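Side-chain contacts in porin B (Pseudomonas putida, PDB 4GEY), which probably lets glucose and related sugars pass through the bacterial outer membrane, as a beta-barrel channel of the carbohydrate-selective OprB porin family: residues T65-D70 with N105-D110; W123-T128 with N185-Q190; G114-V119 with A353-N358. The protein carries 2 engineered substitutions. One frame throughout, in Å; residues are numbered along the deposited sequence.

The three contacts show how a porin lays the loops between its strands against its barrel wall and against one another. Interaction 1 closes first along the chain, joining strand 66-79 to helix 103-108. The chain beyond that helix then supplies one side of each of the others: 114-119 reaches strand 347-357 in interaction 3, and 123-128 meets the loop before strand 190-198 in interaction 2, nested within the span closed by interaction 3. Their centres lie 16 to 19 Å apart. Ser69 packs on Trp123, joining interactions 1 and 2, and a probable hydrogen bond from the backbone N of Gln115 to OG of Ser109 joins 1 and 3. One connection between strands thus touches distant parts of the wall and carries residues of the glucose pocket.

Interaction 1 of 3, residues T65-D70 with N105-D110; sequences TARYSD and NDRISD. With DMU (decyl-beta-D-maltopyranoside), chain N; C8E ((hydroxyethyloxy)tri(ethyloxy)octane), chain H.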
loop_
_atom_site.group_PDB
_atom_site.type_symbol
_atom_site.label_atom_id
_atom_site.label_comp_id
_atom_site.label_asym_id
_atom_site.label_seq_id
_atom_site.Cartn_x
_atom_site.Cartn_y
_atom_site.Cartn_z
ATOM N N THR A 65 -21.321 -8.995 -11.157
ATOM C CA THR A 65 -21.742 -7.674 -10.717
ATOM C C THR A 65 -20.566 -6.715 -10.876
ATOM O O THR A 65 -19.568 -7.046 -11.516
ATOM C CB THR A 65 -22.219 -7.694 -9.246
ATOM O OG1 THR A 65 -22.709 -6.404 -8.866
ATOM C CG2 THR A 65 -21.088 -8.058 -8.339
ATOM N N ALA A 66 -20.674 -5.523 -10.308
ATOM C CA ALA A 66 -19.564 -4.589 -10.381
ATOM C C ALA A 66 -19.498 -3.697 -9.148
ATOM O O ALA A 66 -20.521 -3.338 -8.557
ATOM C CB ALA A 66 -19.634 -3.757 -11.657
ATOM N N ARG A 67 -18.286 -3.351 -8.741
ATOM C CA ARG A 67 -18.150 -2.526 -7.564
ATOM C C ARG A 67 -17.301 -1.324 -7.863
ATOM O O ARG A 67 -16.472 -1.350 -8.769
ATOM C CB ARG A 67 -17.618 -3.339 -6.387
ATOM C CG ARG A 67 -18.583 -4.429 -5.944
ATOM C CD ARG A 67 -19.797 -3.821 -5.283
ATOM N NE ARG A 67 -20.773 -4.822 -4.864
ATOM C CZ ARG A 67 -21.715 -5.318 -5.657
ATOM N NH1 ARG A 67 -21.798 -4.909 -6.915
ATOM N NH2 ARG A 67 -22.564 -6.224 -5.198
ATOM N N TYR A 68 -17.549 -0.251 -7.128
ATOM C CA TYR A 68 -16.830 0.981 -7.356
ATOM C C TYR A 68 -16.393 1.583 -6.042
ATOM O O TYR A 68 -17.144 1.609 -5.072
ATOM C CB TYR A 68 -17.690 1.980 -8.115
ATOM C CG TYR A 68 -17.006 3.304 -8.347
ATOM C CD1 TYR A 68 -16.070 3.456 -9.360
ATOM C CD2 TYR A 68 -17.295 4.405 -7.553
ATOM C CE1 TYR A 68 -15.445 4.664 -9.575
ATOM C CE2 TYR A 68 -16.686 5.617 -7.761
ATOM C CZ TYR A 68 -15.769 5.739 -8.775
ATOM O OH TYR A 68 -15.161 6.940 -8.979
ATOM N N SER A 69 -15.171 2.083 -6.032
ATOM C CA SER A 69 -14.583 2.615 -4.828
ATOM C C SER A 69 -13.769 3.807 -5.271
ATOM O O SER A 69 -13.214 3.797 -6.367
ATOM C CB SER A 69 -13.669 1.554 -4.236
ATOM O OG SER A 69 -13.687 1.607 -2.835
ATOM N N ASP A 70 -13.696 4.845 -4.448
ATOM C CA ASP A 70 -12.884 6.005 -4.811
ATOM C C ASP A 70 -12.262 6.756 -3.628
ATOM O O ASP A 70 -12.465 6.400 -2.462
ATOM C CB ASP A 70 -13.649 6.962 -5.743
ATOM C CG ASP A 70 -14.821 7.675 -5.062
ATOM O OD1 ASP A 70 -15.019 7.529 -3.836
ATOM O OD2 ASP A 70 -15.556 8.403 -5.775
ATOM N N ASN A 105 -14.424 -8.440 -1.439
ATOM C CA ASN A 105 -15.315 -8.902 -0.391
ATOM C C ASN A 105 -16.612 -9.467 -0.942
ATOM O O ASN A 105 -17.058 -10.541 -0.538
ATOM C CB ASN A 105 -15.609 -7.764 0.568
ATOM C CG ASN A 105 -14.376 -7.296 1.283
ATOM O OD1 ASN A 105 -13.511 -8.101 1.641
ATOM N ND2 ASN A 105 -14.267 -5.991 1.479
ATOM N N ASP A 106 -17.202 -8.746 -1.891
ATOM C CA ASP A 106 -18.574 -8.998 -2.289
ATOM C C ASP A 106 -18.751 -10.168 -3.245
ATOM O O ASP A 106 -19.832 -10.733 -3.307
ATOM C CB ASP A 106 -19.212 -7.718 -2.836
ATOM C CG ASP A 106 -19.385 -6.653 -1.768
ATOM O OD1 ASP A 106 -19.438 -7.031 -0.579
ATOM O OD2 ASP A 106 -19.463 -5.447 -2.107
ATOM N N ARG A 107 -17.700 -10.544 -3.979
ATOM C CA ARG A 107 -17.784 -11.706 -4.893
ATOM C C ARG A 107 -16.611 -12.720 -4.818
ATOM O O ARG A 107 -16.837 -13.924 -4.829
ATOM C CB ARG A 107 -17.951 -11.257 -6.351
ATOM C CG ARG A 107 -19.250 -10.553 -6.670
ATOM C CD ARG A 107 -20.480 -11.477 -6.636
ATOM N NE ARG A 107 -21.521 -10.867 -5.820
ATOM C CZ ARG A 107 -22.698 -10.482 -6.276
ATOM N NH1 ARG A 107 -23.008 -10.679 -7.545
ATOM N NH2 ARG A 107 -23.576 -9.919 -5.458
ATOM N N ILE A 108 -15.373 -12.241 -4.763
ATOM C CA ILE A 108 -14.216 -13.127 -4.892
ATOM C C ILE A 108 -13.946 -14.020 -3.678
ATOM O O ILE A 108 -13.722 -15.224 -3.824
ATOM C CB ILE A 108 -12.932 -12.332 -5.218
ATOM C CG1 ILE A 108 -12.911 -11.924 -6.690
ATOM C CG2 ILE A 108 -11.688 -13.145 -4.925
ATOM C CD1 ILE A 108 -13.447 -10.565 -6.913
ATOM N N SER A 109 -13.978 -13.430 -2.486
ATOM C CA SER A 109 -13.561 -14.115 -1.257
ATOM C C SER A 109 -14.493 -15.195 -0.732
ATOM O O SER A 109 -15.708 -15.108 -0.826
ATOM C CB SER A 109 -13.346 -13.103 -0.134
ATOM O OG SER A 109 -12.166 -12.355 -0.349
ATOM N N ASP A 110 -13.900 -16.220 -0.149
ATOM C CA ASP A 110 -14.635 -17.044 0.778
ATOM C C ASP A 110 -15.015 -16.119 1.944
ATOM O O ASP A 110 -14.165 -15.435 2.489
ATOM C CB ASP A 110 -13.721 -18.155 1.266
ATOM C CG ASP A 110 -14.472 -19.304 1.857
ATOM O OD1 ASP A 110 -15.052 -19.132 2.957
ATOM O OD2 ASP A 110 -14.462 -20.385 1.227
HETATM C C1 DMU N . -23.406 0.676 -8.543
HETATM C C2 DMU N . -24.301 -0.030 -7.660
HETATM C C3 DMU N . -24.878 -1.304 -8.151
HETATM C C4 DMU N . -23.902 -2.195 -8.962
HETATM O O5 DMU N . -22.908 -1.332 -9.762
HETATM C C6 DMU N . -22.379 -0.148 -9.138
HETATM O O7 DMU N . -25.385 -2.088 -7.042
HETATM O O16 DMU N . -21.683 0.579 -10.151
HETATM C C18 DMU N . -20.279 0.466 -10.295
HETATM C C19 DMU N . -19.687 1.108 -11.572
HETATM C C22 DMU N . -19.857 2.649 -11.745
HETATM C C25 DMU N . -19.053 3.300 -12.866
HETATM C C28 DMU N . -17.828 4.128 -12.533
HETATM C C31 DMU N . -16.899 4.522 -13.666
HETATM O O49 DMU N . -22.735 1.785 -7.813
HETATM O O55 DMU N . -25.368 0.880 -7.212
HETATM C C57 DMU N . -24.557 -2.977 -9.852
HETATM O O61 DMU N . -23.796 -3.809 -10.662
HETATM C C5 DMU N . -27.000 -3.260 -5.822
HETATM C C7 DMU N . -26.356 -4.536 -5.839
HETATM C C8 DMU N . -26.783 -5.435 -6.943
HETATM C C9 DMU N . -27.150 -4.761 -8.320
HETATM O O1 DMU N . -27.121 -3.209 -8.240
HETATM C C10 DMU N . -26.736 -2.481 -7.029
HETATM O O2 DMU N . -25.816 -6.433 -7.154
HETATM O O3 DMU N . -26.611 -2.486 -4.627
HETATM O O4 DMU N . -26.626 -5.160 -4.554
HETATM C C11 DMU N . -28.334 -5.165 -8.759
HETATM O O6 DMU N . -28.483 -6.510 -9.040
HETATM C C1 C8E H . -22.704 4.709 -6.430
HETATM C C2 C8E H . -22.150 5.008 -7.813
HETATM C C3 C8E H . -21.020 6.034 -7.704
HETATM C C4 C8E H . -20.181 6.076 -8.980
HETATM C C5 C8E H . -20.209 7.446 -9.654
HETATM C C6 C8E H . -18.817 7.834 -10.158
HETATM C C7 C8E H . -18.644 7.545 -11.643
HETATM C C8 C8E H . -17.194 7.687 -12.096
HETATM O O9 C8E H . -16.963 8.928 -12.729
HETATM C C10 C8E H . -15.619 9.340 -12.601
#
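Arg67 and Asp106 meet nearly at right angles, the guanidinium presenting its edge to the carboxylate. NE of Arg67 donates to OD2 of Asp106 over 3.1 Å with an N-H...O angle of 146°, and the acceptor lies close to the guanidinium plane. The two flat groups are nevertheless turned 58° apart, and OD2 is approached on its anti side from somewhat outside the carboxylate plane. A single nitrogen therefore carries this salt bridge, in contrast to the two-pronged pairing of coplanar groups. The bend of the Arg67 chain at chi2 (-70°) folds the guanidinium back beside the start of its own segment, where NH1 donates to OG1 of Thr65 and to O of Ala66, each at 2.6 Å. With NE held from the helix and NH1 from Thr65 and Ala66, the rotation of the group is well fixed.

Arg107 is met differently. Thr65 lays its methyl over one face of that guanidinium, towards the rim, with CG2 3.3 Å from NH1 of Arg107, and the same methyl touches CG further back along the chain. The hydroxyl of Thr65 is turned away to the detergent, with a weak hydrogen bond of 3.3 Å between OG1 of Thr65 and O61 of decyl maltoside. NE of Arg107 returns to the helix backbone, 3.0 Å from O of Asp106, and NH1 is paired with Asp63. The arginines approach to 3.8 Å between NH2 of Arg67 and NH2 of Arg107; the carboxylates of Asp106 and Asp63 probably offset this crowding of charge.

On the far side of the strand Tyr68 lies among the alkyl chains of the two detergents, as expected of a lipid-facing barrel surface. Strand 66-79 runs between strands 42-57 and 89-100, and helix 103-108 rests against it through Leu103, while Ile108 reaches strand 425-435.

Interaction 2 of 3, residues W123-T128 with N185-Q190; sequences WGRGQT and NWPVSQ. With BGC (beta-D-glucopyranose), chain B.
Arg125 gives up the most surface here, its aliphatic stem lying across Val188 at about a right angle. CG of Arg125 touches CG2 of Val188 at 3.9 Å and CD of Pro187 at 4.1 Å, so the apolar half of the side chain is carried by the loop leading to strand 190-198. A cis peptide bond before Pro187 shapes that loop.

Beyond a bend at chi2 (-52°), the guanidinium turns its edge to the bound glucose. NE of Arg125 donates almost straight, at 174°, to O6 of the sugar over a rather long 3.3 Å. NH2 is gripped by O of Gly180 and by a water, which lies 2.8 Å from NH2 of Arg125 and 2.9 Å from N of Asn185. Cut back to alanine, this position would probably leave O6 of the sugar without its NE donor, take a partner from Gly180 O and the water, and open a gap beside Val188.

Arg98, on strand 89-100, also binds the glucose and lies against Pro187. Next to it strand 129-140 brings Arg130 up to both Arg125 and Val188, while Thr132 takes the carbonyl of Pro187, so the two loops close the pocket against these paired barrel strands.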
loop_
_atom_site.group_PDB
_atom_site.type_symbol
_atom_site.label_atom_id
_atom_site.label_comp_id
_atom_site.label_asym_id
_atom_site.label_seq_id
_atom_site.Cartn_x
_atom_site.Cartn_y
_atom_site.Cartn_z
ATOM N N TRP A 123 -9.858 0.975 -1.977
ATOM C CA TRP A 123 -10.845 0.678 -0.939
ATOM C C TRP A 123 -10.204 0.277 0.396
ATOM O O TRP A 123 -9.258 -0.516 0.433
ATOM C CB TRP A 123 -11.771 -0.456 -1.363
ATOM C CG TRP A 123 -12.826 -0.760 -0.319
ATOM C CD1 TRP A 123 -14.080 -0.222 -0.244
ATOM C CD2 TRP A 123 -12.721 -1.661 0.797
ATOM N NE1 TRP A 123 -14.758 -0.725 0.838
ATOM C CE2 TRP A 123 -13.948 -1.610 1.496
ATOM C CE3 TRP A 123 -11.712 -2.500 1.277
ATOM C CZ2 TRP A 123 -14.192 -2.364 2.644
ATOM C CZ3 TRP A 123 -11.962 -3.253 2.425
ATOM C CH2 TRP A 123 -13.184 -3.182 3.087
ATOM N N GLY A 124 -10.747 0.786 1.497
ATOM C CA GLY A 124 -10.367 0.254 2.788
ATOM C C GLY A 124 -10.155 1.294 3.867
ATOM O O GLY A 124 -10.059 2.486 3.580
ATOM N N ARG A 125 -10.097 0.816 5.108
ATOM C CA ARG A 125 -9.840 1.632 6.286
ATOM C C ARG A 125 -10.994 2.525 6.667
ATOM O O ARG A 125 -10.782 3.568 7.281
ATOM C CB ARG A 125 -8.546 2.460 6.164
ATOM C CG ARG A 125 -7.301 1.644 5.824
ATOM C CD ARG A 125 -7.108 0.470 6.767
ATOM N NE ARG A 125 -5.710 0.067 6.813
ATOM C CZ ARG A 125 -5.228 -0.872 7.620
ATOM N NH1 ARG A 125 -6.040 -1.514 8.450
ATOM N NH2 ARG A 125 -3.931 -1.168 7.594
ATOM N N GLY A 126 -12.211 2.131 6.293
ATOM C CA GLY A 126 -13.385 2.740 6.887
ATOM C C GLY A 126 -14.302 3.559 6.002
ATOM O O GLY A 126 -15.396 3.911 6.442
ATOM N N GLN A 127 -13.871 3.868 4.778
ATOM C CA GLN A 127 -14.699 4.632 3.828
ATOM C C GLN A 127 -15.261 5.944 4.402
ATOM O O GLN A 127 -16.416 6.279 4.174
ATOM C CB GLN A 127 -15.846 3.769 3.263
ATOM C CG GLN A 127 -15.413 2.414 2.683
ATOM C CD GLN A 127 -14.257 2.533 1.704
ATOM O OE1 GLN A 127 -13.077 2.468 2.102
ATOM N NE2 GLN A 127 -14.582 2.726 0.411
ATOM N N THR A 128 -14.438 6.677 5.144
ATOM C CA THR A 128 -14.848 7.955 5.727
ATOM C C THR A 128 -13.784 9.036 5.533
ATOM O O THR A 128 -12.903 8.921 4.665
ATOM C CB THR A 128 -15.085 7.849 7.246
ATOM O OG1 THR A 128 -14.792 6.519 7.691
ATOM C CG2 THR A 128 -16.513 8.209 7.599
ATOM N N ASN A 185 -0.568 2.175 6.339
ATOM C CA ASN A 185 -0.281 3.166 5.320
ATOM C C ASN A 185 -1.386 4.207 5.192
ATOM O O ASN A 185 -2.459 4.087 5.815
ATOM C CB ASN A 185 -0.104 2.482 3.963
ATOM C CG ASN A 185 1.047 1.485 3.953
ATOM O OD1 ASN A 185 2.126 1.755 4.471
ATOM N ND2 ASN A 185 0.815 0.327 3.364
ATOM N N TRP A 186 -1.093 5.230 4.381
ATOM C CA TRP A 186 -2.109 6.080 3.755
ATOM C C TRP A 186 -3.329 5.221 3.453
ATOM O O TRP A 186 -3.221 4.244 2.721
ATOM C CB TRP A 186 -1.563 6.639 2.442
ATOM C CG TRP A 186 -2.559 7.433 1.642
ATOM C CD1 TRP A 186 -3.740 6.981 1.091
ATOM C CD2 TRP A 186 -2.463 8.819 1.278
ATOM N NE1 TRP A 186 -4.378 7.996 0.442
ATOM C CE2 TRP A 186 -3.616 9.135 0.529
ATOM C CE3 TRP A 186 -1.510 9.823 1.512
ATOM C CZ2 TRP A 186 -3.849 10.403 0.014
ATOM C CZ3 TRP A 186 -1.743 11.083 1.008
ATOM C CH2 TRP A 186 -2.905 11.366 0.268
ATOM N N PRO A 187 -4.511 5.633 3.922
ATOM C CA PRO A 187 -4.812 6.981 4.408
ATOM C C PRO A 187 -4.874 7.115 5.918
ATOM O O PRO A 187 -5.444 8.107 6.371
ATOM C CB PRO A 187 -6.222 7.197 3.873
ATOM C CG PRO A 187 -6.837 5.807 3.967
ATOM C CD PRO A 187 -5.731 4.809 3.806
ATOM N N VAL A 188 -4.344 6.158 6.678
ATOM C CA VAL A 188 -4.369 6.257 8.135
ATOM C C VAL A 188 -3.173 7.088 8.584
ATOM O O VAL A 188 -2.086 6.950 8.029
ATOM C CB VAL A 188 -4.300 4.856 8.818
ATOM C CG1 VAL A 188 -4.342 4.974 10.335
ATOM C CG2 VAL A 188 -5.422 3.975 8.352
ATOM N N SER A 189 -3.365 7.956 9.573
ATOM C CA SER A 189 -2.229 8.670 10.156
ATOM C C SER A 189 -1.999 8.236 11.597
ATOM O O SER A 189 -2.900 7.690 12.237
ATOM C CB SER A 189 -2.429 10.183 10.102
ATOM O OG SER A 189 -3.242 10.618 11.177
ATOM N N GLN A 190 -0.779 8.482 12.084
ATOM C CA GLN A 190 -0.348 8.164 13.447
ATOM C C GLN A 190 0.744 9.148 13.803
ATOM O O GLN A 190 1.441 9.660 12.920
ATOM C CB GLN A 190 0.304 6.784 13.531
ATOM C CG GLN A 190 -0.560 5.616 13.188
ATOM C CD GLN A 190 0.092 4.748 12.153
ATOM O OE1 GLN A 190 0.596 5.240 11.138
ATOM N NE2 GLN A 190 0.108 3.442 12.406
HETATM C C2 BGC B . -6.293 0.644 1.032
HETATM C C3 BGC B . -5.096 1.080 0.454
HETATM C C4 BGC B . -4.124 1.508 1.458
HETATM C C5 BGC B . -3.830 0.418 2.534
HETATM C C6 BGC B . -3.122 0.845 3.610
HETATM C C1 BGC B . -6.100 -0.482 1.907
HETATM O O1 BGC B . -7.326 -0.836 2.438
HETATM O O2 BGC B . -7.225 0.276 -0.038
HETATM O O3 BGC B . -5.399 2.174 -0.478
HETATM O O4 BGC B . -2.952 1.905 0.804
HETATM O O5 BGC B . -5.190 -0.116 2.975
HETATM O O6 BGC B . -3.759 1.560 4.615
HETATM O O HOH W 1 -1.622 -0.576 6.194
#

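Interaction 3 of 3, residues G114-V119 with A353-N358; sequences GQFSSV and ARIHVN
Phe116 and Ile355 are the residues whose CA atoms come nearest across the two segments, 7.7 Å apart. One partner is a regular strand and the other an irregular loop: residues 353-357 are extended, whereas 114-119 follows no repeating conformation and turns at Phe116. Alternation along the strand points Ile355 and Val357 at the loop and His356 away from it, so the loop rests on these two side chains.

The contact is apolar, the strand contributing methyl groups. The CG2 methyl of Val357 approaches the outer end of the Phe116 ring, 3.5 Å from CE2 and 3.6 Å from CZ, the two side chains crossing at about a right angle. Phe116 CG stands anti to its carbonyl carbon (chi1 -74°), which carries the ring along the strand towards Val357. Ile355 uses both of its branches: CG2 lies 4.1 Å from CB of Phe116, a contact set by where the loop backbone places that carbon, while CD1, at the end of an extended arm (chi2 162°), reaches CB of Ser117 at 4.0 Å. Ser117 meets the strand chiefly with CB, its hydroxyl being bonded to Asn167.

Polar groups close by hold the loop. Glu389, on the adjoining strand, receives the backbone N-H groups of both Phe116 and Ser117 on its two carboxylate oxygens. Trp178 of helix 175-178 packs on Phe116, Ser117 and Ile355. Just past Val357, Asn358 serves as N-cap of helix 359-372, its OD1 accepting from the backbone N of Asp360.

Strand 347-357 is part of the barrel wall, between strands 326-337 and 388-399. The same loop continues into the glucose pocket, consistent with a connection folded inward against the wall to narrow the channel, a device familiar from outer-membrane porins.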
loop_
_atom_site.group_PDB
_atom_site.type_symbol
_atom_site.label_atom_id
_atom_site.label_comp_id
_atom_site.label_asym_id
_atom_site.label_seq_id
_atom_site.Cartn_x
_atom_site.Cartn_y
_atom_site.Cartn_z
ATOM N N GLY A 114 -11.118 -14.304 3.630
ATOM C CA GLY A 114 -11.122 -13.313 2.579
ATOM C C GLY A 114 -9.779 -13.197 1.905
ATOM O O GLY A 114 -8.758 -13.605 2.463
ATOM N N GLN A 115 -9.793 -12.637 0.701
ATOM C CA GLN A 115 -8.590 -12.414 -0.082
ATOM C C GLN A 115 -7.577 -11.567 0.679
ATOM O O GLN A 115 -7.950 -10.645 1.394
ATOM C CB GLN A 115 -8.941 -11.710 -1.397
ATOM C CG GLN A 115 -7.782 -11.670 -2.351
ATOM C CD GLN A 115 -8.051 -10.840 -3.555
ATOM O OE1 GLN A 115 -9.186 -10.412 -3.781
ATOM N NE2 GLN A 115 -7.008 -10.591 -4.348
ATOM N N PHE A 116 -6.296 -11.878 0.533
ATOM C CA PHE A 116 -5.281 -11.094 1.209
ATOM C C PHE A 116 -5.099 -9.780 0.476
ATOM O O PHE A 116 -5.266 -8.712 1.057
ATOM C CB PHE A 116 -3.963 -11.871 1.354
ATOM C CG PHE A 116 -4.024 -12.943 2.384
ATOM C CD1 PHE A 116 -3.871 -12.638 3.722
ATOM C CD2 PHE A 116 -4.277 -14.258 2.021
ATOM C CE1 PHE A 116 -3.952 -13.627 4.696
ATOM C CE2 PHE A 116 -4.352 -15.256 2.982
ATOM C CZ PHE A 116 -4.190 -14.939 4.326
ATOM N N SER A 117 -4.778 -9.869 -0.807
ATOM C CA SER A 117 -4.758 -8.704 -1.673
ATOM C C SER A 117 -6.196 -8.267 -1.975
ATOM O O SER A 117 -7.153 -8.790 -1.400
ATOM C CB SER A 117 -4.001 -9.007 -2.974
ATOM O OG SER A 117 -3.822 -7.833 -3.755
ATOM N N SER A 118 -6.339 -7.304 -2.876
ATOM C CA SER A 118 -7.615 -6.658 -3.130
ATOM C C SER A 118 -7.609 -6.134 -4.551
ATOM O O SER A 118 -6.599 -5.594 -5.021
ATOM C CB SER A 118 -7.826 -5.499 -2.152
ATOM O OG SER A 118 -8.797 -4.594 -2.645
ATOM N N VAL A 119 -8.730 -6.289 -5.244
ATOM C CA VAL A 119 -8.797 -5.908 -6.650
ATOM C C VAL A 119 -9.132 -4.437 -6.816
ATOM O O VAL A 119 -9.244 -3.936 -7.934
ATOM C CB VAL A 119 -9.808 -6.768 -7.420
ATOM C CG1 VAL A 119 -9.404 -8.209 -7.317
ATOM C CG2 VAL A 119 -11.217 -6.571 -6.870
ATOM N N ALA A 353 2.303 -11.585 -8.179
ATOM C CA ALA A 353 2.617 -11.617 -6.759
ATOM C C ALA A 353 2.243 -12.954 -6.184
ATOM O O ALA A 353 1.278 -13.570 -6.604
ATOM C CB ALA A 353 1.885 -10.526 -6.022
ATOM N N ARG A 354 3.025 -13.393 -5.210
ATOM C CA ARG A 354 2.753 -14.614 -4.475
ATOM C C ARG A 354 2.659 -14.233 -3.009
ATOM O O ARG A 354 3.517 -13.526 -2.494
ATOM C CB ARG A 354 3.884 -15.612 -4.698
ATOM C CG ARG A 354 3.847 -16.818 -3.801
ATOM C CD ARG A 354 5.083 -17.673 -3.975
ATOM N NE ARG A 354 5.033 -18.777 -3.031
ATOM C CZ ARG A 354 5.670 -18.793 -1.864
ATOM N NH1 ARG A 354 6.431 -17.771 -1.521
ATOM N NH2 ARG A 354 5.561 -19.840 -1.052
ATOM N N ILE A 355 1.595 -14.674 -2.351
ATOM C CA ILE A 355 1.374 -14.381 -0.939
ATOM C C ILE A 355 1.207 -15.678 -0.170
ATOM O O ILE A 355 0.173 -16.345 -0.267
ATOM C CB ILE A 355 0.110 -13.543 -0.748
ATOM C CG1 ILE A 355 0.204 -12.264 -1.590
ATOM C CG2 ILE A 355 -0.096 -13.227 0.718
ATOM C CD1 ILE A 355 -1.134 -11.573 -1.840
ATOM N N HIS A 356 2.223 -16.047 0.593
ATOM C CA HIS A 356 2.184 -17.319 1.307
ATOM C C HIS A 356 1.712 -17.190 2.761
ATOM O O HIS A 356 2.118 -16.273 3.472
ATOM C CB HIS A 356 3.545 -18.003 1.249
ATOM C CG HIS A 356 3.595 -19.301 1.984
ATOM N ND1 HIS A 356 4.159 -19.427 3.236
ATOM C CD2 HIS A 356 3.145 -20.533 1.647
ATOM C CE1 HIS A 356 4.056 -20.681 3.636
ATOM N NE2 HIS A 356 3.444 -21.373 2.692
ATOM N N VAL A 357 0.852 -18.116 3.185
ATOM C CA VAL A 357 0.341 -18.128 4.547
ATOM C C VAL A 357 1.125 -19.072 5.444
ATOM O O VAL A 357 1.297 -20.249 5.123
ATOM C CB VAL A 357 -1.140 -18.552 4.627
ATOM C CG1 VAL A 357 -1.645 -18.390 6.052
ATOM C CG2 VAL A 357 -1.998 -17.755 3.659
ATOM N N ASN A 358 1.593 -18.521 6.560
ATOM C CA ASN A 358 2.171 -19.247 7.689
ATOM C C ASN A 358 1.518 -20.594 7.913
ATOM O O ASN A 358 0.338 -20.673 8.261
ATOM C CB ASN A 358 1.972 -18.382 8.933
ATOM C CG ASN A 358 2.733 -18.874 10.124
ATOM O OD1 ASN A 358 2.840 -20.072 10.355
ATOM N ND2 ASN A 358 3.256 -17.940 10.911
#